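Local coordinates for protein STN1 (Saccharomyces cerevisiae, PDB 3KEY) that helps set telomere length and protect chromosome ends, and limits the loading of telomerase by interacting with CDC13, at residues 79-82 / 83-86. Residues are numbered along the deposited sequence; the frame is centred on the assembly and turned at random.
Sequences LKDK and TSET
Asp-81 and Ser-84 illustrate how a single carboxylate can organise a tight turn. Oxygen OD2 of Asp-81 accepts twice from the same serine: the hydroxyl OG of Ser-84, 2.9 Å from OD2 of Asp-81, takes the anti lone pair, while the backbone N of Ser-84 reaches that OD2 from above the carboxylate plane. The CG of Asp-81 stands anti to its own N (chi1 -169°), which helps carry the acid over the turn, where the methyl CG2 of Thr-83 also meets the carboxylate. The serine hydroxyl receives in turn a bond from OG1 of Thr-86, 2.6 Å from OG of Ser-84, so one polar chain links acid, serine and threonine. Were Asp-81 shortened to an alanine, the N and OG of Ser-84 would probably lose their shared acceptor and the turn be freer to change shape. The setting is the beta hairpin of the first winged helix-turn-helix domain in the C-terminal part of Stn1, where strands 78-81 and 86-88 pair antiparallel. Asp-81 and Thr-86 form a hydrogen-bonded pair, with Thr-86 N 3.0 Å from Asp-81 O; Glu-85 and Thr-86 together opposite Asp-81 make a G1 bulge, and Glu-85 has the positive phi (55°) that suits its first position. Lys-80 and Asp-81, both opposite Thr-86, form a classic bulge. At this bulge, CG of Lys-80 packs 3.9 Å from the methyl CG2 of Thr-86, the two side chains running alongside, and the ammonium continues to a salt bridge with Glu-21. On the flank bearing Glu-85, Lys-82 bends repeatedly along its chain to bring NZ 3.0 Å from OE1 of Glu-85, a salt bridge with a weak hydrogen bond, whereas the other oxygen, OE2 of Glu-85, lies 3.5 Å from the methyl CD1 of Leu-79.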
loop_
_atom_site.group_PDB
_atom_site.type_symbol
_atom_site.label_atom_id
_atom_site.label_comp_id
_atom_site.label_asym_id
_atom_site.label_seq_id
_atom_site.Cartn_x
_atom_site.Cartn_y
_atom_site.Cartn_z
ATOM N N LEU A 79 4.504 12.511 -6.173
ATOM C CA LEU A 79 4.730 12.964 -7.534
ATOM C C LEU A 79 6.018 13.750 -7.386
ATOM O O LEU A 79 5.984 14.896 -6.924
ATOM C CB LEU A 79 3.592 13.892 -7.967
ATOM C CG LEU A 79 3.553 14.326 -9.425
ATOM C CD1 LEU A 79 3.506 13.129 -10.360
ATOM C CD2 LEU A 79 2.316 15.185 -9.545
ATOM N N LYS A 80 7.157 13.149 -7.704
ATOM C CA LYS A 80 8.369 13.923 -7.522
ATOM C C LYS A 80 8.519 15.051 -8.544
ATOM O O LYS A 80 9.155 16.076 -8.275
ATOM C CB LYS A 80 9.612 13.047 -7.569
ATOM C CG LYS A 80 9.986 12.589 -8.946
ATOM C CD LYS A 80 11.481 12.599 -9.082
ATOM C CE LYS A 80 12.048 11.639 -8.067
ATOM N NZ LYS A 80 13.505 11.730 -8.050
ATOM N N ASP A 81 7.946 14.867 -9.726
ATOM C CA ASP A 81 8.021 15.895 -10.766
ATOM C C ASP A 81 6.736 15.942 -11.582
ATOM O O ASP A 81 6.445 15.044 -12.373
ATOM C CB ASP A 81 9.215 15.662 -11.694
ATOM C CG ASP A 81 9.472 16.855 -12.606
ATOM O OD1 ASP A 81 9.812 17.937 -12.077
ATOM O OD2 ASP A 81 9.310 16.725 -13.838
ATOM N N LYS A 82 5.970 17.006 -11.378
ATOM C CA LYS A 82 4.702 17.195 -12.064
ATOM C C LYS A 82 4.850 17.320 -13.582
ATOM O O LYS A 82 4.150 16.643 -14.343
ATOM C CB LYS A 82 4.013 18.440 -11.491
ATOM C CG LYS A 82 2.908 19.033 -12.344
ATOM C CD LYS A 82 1.548 18.485 -11.973
ATOM C CE LYS A 82 1.207 17.226 -12.725
ATOM N NZ LYS A 82 -0.275 17.155 -12.938
ATOM N N THR A 83 5.763 18.175 -14.027
ATOM C CA THR A 83 5.939 18.367 -15.463
ATOM C C THR A 83 6.169 17.077 -16.256
ATOM O O THR A 83 5.604 16.919 -17.337
ATOM C CB THR A 83 7.065 19.399 -15.787
ATOM O OG1 THR A 83 7.661 19.074 -17.053
ATOM C CG2 THR A 83 8.108 19.433 -14.709
ATOM N N SER A 84 6.972 16.152 -15.732
ATOM C CA SER A 84 7.212 14.893 -16.435
ATOM C C SER A 84 6.324 13.766 -15.879
ATOM O O SER A 84 6.353 12.639 -16.377
ATOM C CB SER A 84 8.686 14.486 -16.322
ATOM O OG SER A 84 9.019 14.111 -14.995
ATOM N N GLU A 85 5.528 14.079 -14.859
ATOM C CA GLU A 85 4.649 13.089 -14.234
ATOM C C GLU A 85 5.475 11.884 -13.777
ATOM O O GLU A 85 5.192 10.740 -14.139
ATOM C CB GLU A 85 3.561 12.629 -15.214
ATOM C CG GLU A 85 2.606 13.728 -15.687
ATOM C CD GLU A 85 1.708 14.263 -14.575
ATOM O OE1 GLU A 85 0.839 15.117 -14.868
ATOM O OE2 GLU A 85 1.867 13.835 -13.410
ATOM N N THR A 86 6.510 12.153 -12.988
ATOM C CA THR A 86 7.366 11.096 -12.471
ATOM C C THR A 86 7.047 10.884 -10.998
ATOM O O THR A 86 6.977 11.840 -10.219
ATOM C CB THR A 86 8.855 11.455 -12.632
ATOM O OG1 THR A 86 9.133 11.675 -14.017
ATOM C CG2 THR A 86 9.741 10.329 -12.123
#